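Local atomic coordinates of probable membrane transporter protein MamO (Magnetospirillum magneticum, PDB entry 5HMA), a protein that promotes magnetite nucleation and activates the MamE protease in magnetosomes, with a protease-like domain that binds transition metals and is probably not itself proteolytic. Residues H39-L44 / D72-K77; Y33-L38 / V160-A165. All coordinates share one frame; numbering follows the deposited sequence.

Interaction 1: residues H39-L44 / D72-K77; sequences HSVSKL and DLALLK
His39 and Asp72 meet through a two-point His-carboxylate grip. It probably corresponds in position to the His-Asp pair of trypsin-like proteases, although this protease-like domain is an inactive one. The carboxylate of Asp72 takes one bond on each oxygen. OD1 accepts the backbone N of His39 at 2.8 Å. OD2 accepts His39 ND1 at 2.6 Å, with an N-H...O angle of 149°. Both oxygens use their syn lone pairs. OD2 lies almost in the plane of the imidazole, at its edge, and the ring and carboxylate planes are only 26° apart. The ring can reach the same carboxylate as its own backbone N because chi1 of His39 is 75°, which sets CG between the backbone N and the carbonyl carbon. Two bonds from one residue limit rotation of both groups. With an alanine here instead of Asp72, ND1 and the backbone N of His39 would probably lose their acceptor, and the ring would be freer to turn.

Asp72 also forms a G1 beta bulge with Leu73 opposite Ile68, at the start of strand 73-78. Its neighbour in sequence, His71, binds nickel together with His186. The side chain of Asp72 is about 11 Å from that ion.

Beyond this pair the contact is looser. Val41 CG2 rests on Ala74 CB at 4.1 Å, a single methyl-to-methyl touch in the interior. After Val41 the chain bends away from strand 73-78 in a type I turn from Val41 to Leu44. Ser42 and Lys43 are exposed there and do not meet the strand. On the tight side, His39 also packs on Thr148 and on the backbone of a bound peptide. One face of its ring has Ser40 OG 3.6 Å above the plane, offset toward the rim.

Interaction 2: residues Y33-L38 / V160-A165; sequences YVITTL and VGINIA
Thr37 meets the flat peptide group after Asn163; no ring or side-chain amide joins this contact. Thr37 CG2 lies 3.8 Å from Asn163 O. The methyl comes in beyond the oxygen end of the carbonyl and is tilted out of the peptide plane. Asn163 CB points away from strand 33-37, and its OD1 is hydrogen-bonded to Thr177 OG1.

The same Thr37 methyl also touches the side chain of Ile164, with CG2 at 3.7 Å from Ile164 CG1. The two side chains approach at a slant. Thr37 thus divides its work. CG2 faces the other strand, while OG1 is hydrogen-bonded to Ser40 OG. Its chi1 of 29° is well off a staggered value.

The second patch is purely apolar. Ile35 CG2 sits 3.6 Å from Ile162 CG1 and 3.8 Å from Ile162 CD1. These side chains cross at about a right angle, with one methyl of Ile35 laid against the ethyl arm of Ile162. In Ile35, CG2 is anti to the backbone N (CG1 has chi1 -68°). This brings the methyl to the other strand and lets the ethyl arm lead away. Ile35 also packs on Val28 and Leu75, and Ile162 on Ala26 and Leu73, so both belong to a wider apolar core.

No hydrogen bond joins the strands. Their axes come within 7.4 Å and run at 31° to each other, too far apart for sheet pairing. The gap is bridged mostly by side chains, with one methyl-to-carbonyl touch. Strand 33-37 belongs to the closed six-stranded barrel and strand 159-167 to the second antiparallel sheet. This is the interface between the two beta-barrel domains of the chymotrypsin-like fold.

The segments follow the chain in the order 33-38, 39-44, 72-77 and 160-165. Residues 33-44 supply one side of both contacts, first as strand 33-37 and then as helix 38-41. The centres of the two interactions are about 9 Å apart. Strands 33-37 and 73-78 are antiparallel neighbours in the first barrel. A probable backbone hydrogen bond from Leu76 N to Val34 O at 2.6 Å joins them, and another from Leu38 N to Asp72 O at 2.8 Å continues the pairing just beyond their ends. Interaction 1 therefore stays within the first barrel, whereas interaction 2 crosses to the second sheet. Together they place the His39-Asp72 pair close to the junction of the two halves of this protease-like domain.

Interaction 1: residues H39-L44 / D72-K77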
loop_
_atom_site.group_PDB
_atom_site.type_symbol
_atom_site.label_atom_id
_atom_site.label_comp_id
_atom_site.label_asym_id
_atom_site.label_seq_id
_atom_site.Cartn_x
_atom_site.Cartn_y
_atom_site.Cartn_z
ATOM N N HIS A 39 7.029 -7.063 -4.665
ATOM C CA HIS A 39 6.898 -7.704 -5.981
ATOM C C HIS A 39 6.369 -6.742 -7.053
ATOM O O HIS A 39 6.542 -6.983 -8.241
ATOM C CB HIS A 39 5.989 -8.940 -5.904
ATOM C CG HIS A 39 4.524 -8.623 -5.801
ATOM N ND1 HIS A 39 3.863 -8.524 -4.594
ATOM C CD2 HIS A 39 3.592 -8.400 -6.758
ATOM C CE1 HIS A 39 2.590 -8.246 -4.813
ATOM N NE2 HIS A 39 2.398 -8.171 -6.119
ATOM N N SER A 40 5.741 -5.647 -6.640
ATOM C CA SER A 40 5.196 -4.690 -7.598
ATOM C C SER A 40 6.271 -3.794 -8.216
ATOM O O SER A 40 6.079 -3.247 -9.302
ATOM C CB SER A 40 4.129 -3.809 -6.929
ATOM O OG SER A 40 3.081 -4.594 -6.410
ATOM N N VAL A 41 7.397 -3.627 -7.529
ATOM C CA VAL A 41 8.391 -2.665 -7.992
ATOM C C VAL A 41 9.747 -3.296 -8.288
ATOM O O VAL A 41 10.556 -2.703 -8.997
ATOM C CB VAL A 41 8.569 -1.527 -6.973
ATOM C CG1 VAL A 41 7.284 -0.747 -6.840
ATOM C CG2 VAL A 41 9.020 -2.084 -5.619
ATOM N N SER A 42 9.992 -4.491 -7.760
ATOM C CA SER A 42 11.341 -5.060 -7.775
ATOM C C SER A 42 11.900 -5.314 -9.178
ATOM O O SER A 42 13.108 -5.482 -9.351
ATOM C CB SER A 42 11.368 -6.361 -6.982
ATOM O OG SER A 42 10.502 -7.310 -7.575
ATOM N N LYS A 43 11.031 -5.344 -10.183
ATOM C CA LYS A 43 11.499 -5.630 -11.534
ATOM C C LYS A 43 11.306 -4.437 -12.471
ATOM O O LYS A 43 11.572 -4.535 -13.672
ATOM C CB LYS A 43 10.800 -6.880 -12.076
ATOM C CG LYS A 43 11.102 -8.131 -11.239
ATOM C CD LYS A 43 10.504 -9.398 -11.841
ATOM C CE LYS A 43 11.059 -10.660 -11.170
ATOM N NZ LYS A 43 10.835 -10.684 -9.689
ATOM N N LEU A 44 10.862 -3.310 -11.910
ATOM C CA LEU A 44 10.767 -2.044 -12.649
ATOM C C LEU A 44 12.133 -1.386 -12.759
ATOM O O LEU A 44 12.773 -1.125 -11.739
ATOM C CB LEU A 44 9.804 -1.067 -11.966
ATOM C CG LEU A 44 8.365 -1.523 -11.742
ATOM C CD1 LEU A 44 7.598 -0.471 -10.962
ATOM C CD2 LEU A 44 7.686 -1.813 -13.077
ATOM N N ASP A 72 7.057 -8.939 1.756
ATOM C CA ASP A 72 6.732 -8.383 0.445
ATOM C C ASP A 72 6.467 -6.882 0.511
ATOM O O ASP A 72 5.569 -6.369 -0.151
ATOM C CB ASP A 72 5.526 -9.110 -0.166
ATOM C CG ASP A 72 5.284 -8.725 -1.615
ATOM O OD1 ASP A 72 6.261 -8.346 -2.303
ATOM O OD2 ASP A 72 4.116 -8.785 -2.063
ATOM N N LEU A 73 7.254 -6.166 1.307
ATOM C CA LEU A 73 7.125 -4.714 1.327
ATOM C C LEU A 73 8.410 -4.016 0.879
ATOM O O LEU A 73 9.516 -4.541 1.038
ATOM C CB LEU A 73 6.724 -4.221 2.717
ATOM C CG LEU A 73 5.379 -4.705 3.257
ATOM C CD1 LEU A 73 5.066 -4.021 4.574
ATOM C CD2 LEU A 73 4.284 -4.453 2.248
ATOM N N ALA A 74 8.229 -2.828 0.309
ATOM C CA ALA A 74 9.320 -1.942 -0.077
ATOM C C ALA A 74 9.052 -0.539 0.458
ATOM O O ALA A 74 7.912 -0.047 0.416
ATOM C CB ALA A 74 9.480 -1.905 -1.596
ATOM N N LEU A 75 10.105 0.087 0.973
ATOM C CA LEU A 75 10.079 1.494 1.366
ATOM C C LEU A 75 10.700 2.309 0.246
ATOM O O LEU A 75 11.860 2.104 -0.100
ATOM C CB LEU A 75 10.853 1.732 2.673
ATOM C CG LEU A 75 10.935 3.203 3.106
ATOM C CD1 LEU A 75 9.552 3.699 3.480
ATOM C CD2 LEU A 75 11.940 3.422 4.256
ATOM N N LEU A 76 9.924 3.222 -0.321
ATOM C CA LEU A 76 10.407 4.085 -1.388
ATOM C C LEU A 76 10.614 5.496 -0.857
ATOM O O LEU A 76 9.976 5.911 0.116
ATOM C CB LEU A 76 9.411 4.122 -2.559
ATOM C CG LEU A 76 8.823 2.822 -3.109
ATOM C CD1 LEU A 76 7.917 3.129 -4.300
ATOM C CD2 LEU A 76 9.927 1.860 -3.506
ATOM N N LYS A 77 11.489 6.240 -1.516
ATOM C CA LYS A 77 11.627 7.660 -1.240
ATOM C C LYS A 77 11.449 8.434 -2.544
ATOM O O LYS A 77 12.187 8.223 -3.500
ATOM C CB LYS A 77 12.985 7.955 -0.600
ATOM C CG LYS A 77 13.391 9.421 -0.552
ATOM C CD LYS A 77 12.606 10.196 0.497
ATOM C CE LYS A 77 13.289 11.536 0.801
ATOM N NZ LYS A 77 13.092 12.523 -0.296
#

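Interaction 2: residues Y33-L38 / V160-A165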
loop_
_atom_site.group_PDB
_atom_site.type_symbol
_atom_site.label_atom_id
_atom_site.label_comp_id
_atom_site.label_asym_id
_atom_site.label_seq_id
_atom_site.Cartn_x
_atom_site.Cartn_y
_atom_site.Cartn_z
ATOM N N TYR A 33 8.286 9.541 1.847
ATOM C CA TYR A 33 8.427 8.098 2.032
ATOM C C TYR A 33 7.129 7.390 1.670
ATOM O O TYR A 33 6.037 7.829 2.049
ATOM C CB TYR A 33 8.850 7.766 3.456
ATOM C CG TYR A 33 10.286 8.147 3.704
ATOM C CD1 TYR A 33 11.320 7.308 3.314
ATOM C CD2 TYR A 33 10.609 9.366 4.294
ATOM C CE1 TYR A 33 12.639 7.663 3.513
ATOM C CE2 TYR A 33 11.926 9.731 4.505
ATOM C CZ TYR A 33 12.938 8.877 4.109
ATOM O OH TYR A 33 14.247 9.241 4.316
ATOM N N VAL A 34 7.262 6.296 0.923
ATOM C CA VAL A 34 6.120 5.536 0.435
ATOM C C VAL A 34 6.348 4.068 0.734
ATOM O O VAL A 34 7.425 3.529 0.432
ATOM C CB VAL A 34 5.909 5.737 -1.085
ATOM C CG1 VAL A 34 4.857 4.754 -1.628
ATOM C CG2 VAL A 34 5.541 7.182 -1.399
ATOM N N ILE A 35 5.341 3.421 1.317
ATOM C CA ILE A 35 5.346 1.969 1.463
ATOM C C ILE A 35 4.522 1.351 0.341
ATOM O O ILE A 35 3.424 1.822 0.035
ATOM C CB ILE A 35 4.800 1.524 2.820
ATOM C CG1 ILE A 35 5.748 1.941 3.944
ATOM C CG2 ILE A 35 4.634 0.011 2.839
ATOM C CD1 ILE A 35 6.987 1.085 4.010
ATOM N N THR A 36 5.046 0.297 -0.276
ATOM C CA THR A 36 4.301 -0.401 -1.308
ATOM C C THR A 36 4.717 -1.873 -1.272
ATOM O O THR A 36 5.546 -2.252 -0.441
ATOM C CB THR A 36 4.540 0.239 -2.704
ATOM O OG1 THR A 36 3.624 -0.327 -3.652
ATOM C CG2 THR A 36 5.981 0.014 -3.171
ATOM N N THR A 37 4.130 -2.706 -2.135
ATOM C CA THR A 37 4.465 -4.134 -2.179
ATOM C C THR A 37 5.746 -4.353 -2.974
ATOM O O THR A 37 5.919 -3.764 -4.041
ATOM C CB THR A 37 3.335 -4.972 -2.810
ATOM O OG1 THR A 37 2.616 -4.170 -3.763
ATOM C CG2 THR A 37 2.374 -5.486 -1.732
ATOM N N LEU A 38 6.636 -5.197 -2.458
ATOM C CA LEU A 38 7.943 -5.410 -3.082
ATOM C C LEU A 38 7.836 -6.015 -4.495
ATOM O O LEU A 38 8.469 -5.520 -5.428
ATOM C CB LEU A 38 8.818 -6.299 -2.188
ATOM C CG LEU A 38 10.222 -6.611 -2.713
ATOM C CD1 LEU A 38 10.960 -5.333 -3.062
ATOM C CD2 LEU A 38 11.028 -7.426 -1.704
ATOM N N VAL A 160 -3.629 0.604 9.144
ATOM C CA VAL A 160 -3.553 -0.670 9.861
ATOM C C VAL A 160 -2.769 -1.696 9.059
ATOM O O VAL A 160 -2.349 -2.723 9.597
ATOM C CB VAL A 160 -4.951 -1.214 10.248
ATOM C CG1 VAL A 160 -5.644 -0.234 11.193
ATOM C CG2 VAL A 160 -5.811 -1.481 9.036
ATOM N N GLY A 161 -2.529 -1.414 7.785
ATOM C CA GLY A 161 -1.715 -2.320 6.998
ATOM C C GLY A 161 -1.585 -2.001 5.524
ATOM O O GLY A 161 -2.105 -1.002 5.039
ATOM N N ILE A 162 -0.877 -2.874 4.820
ATOM C CA ILE A 162 -0.628 -2.745 3.393
ATOM C C ILE A 162 -1.213 -3.966 2.683
ATOM O O ILE A 162 -0.919 -5.106 3.042
ATOM C CB ILE A 162 0.877 -2.609 3.099
ATOM C CG1 ILE A 162 1.446 -1.350 3.764
ATOM C CG2 ILE A 162 1.107 -2.613 1.596
ATOM C CD1 ILE A 162 0.893 -0.050 3.190
ATOM N N ASN A 163 -2.029 -3.726 1.667
ATOM C CA ASN A 163 -2.815 -4.794 1.078
ATOM C C ASN A 163 -2.102 -5.553 -0.030
ATOM O O ASN A 163 -1.228 -5.015 -0.710
ATOM C CB ASN A 163 -4.127 -4.213 0.567
ATOM C CG ASN A 163 -4.986 -3.698 1.704
ATOM O OD1 ASN A 163 -5.122 -4.370 2.736
ATOM N ND2 ASN A 163 -5.546 -2.503 1.543
ATOM N N ILE A 164 -2.475 -6.823 -0.166
ATOM C CA ILE A 164 -2.009 -7.706 -1.227
ATOM C C ILE A 164 -3.218 -8.440 -1.781
ATOM O O ILE A 164 -3.878 -9.189 -1.050
ATOM C CB ILE A 164 -0.974 -8.718 -0.729
ATOM C CG1 ILE A 164 0.230 -8.010 -0.087
ATOM C CG2 ILE A 164 -0.559 -9.660 -1.876
ATOM C CD1 ILE A 164 1.291 -8.975 0.465
ATOM N N ALA A 165 -3.520 -8.224 -3.059
ATOM C CA ALA A 165 -4.560 -9.015 -3.717
ATOM C C ALA A 165 -3.979 -10.336 -4.169
ATOM O O ALA A 165 -2.985 -10.358 -4.892
ATOM C CB ALA A 165 -5.147 -8.266 -4.897
#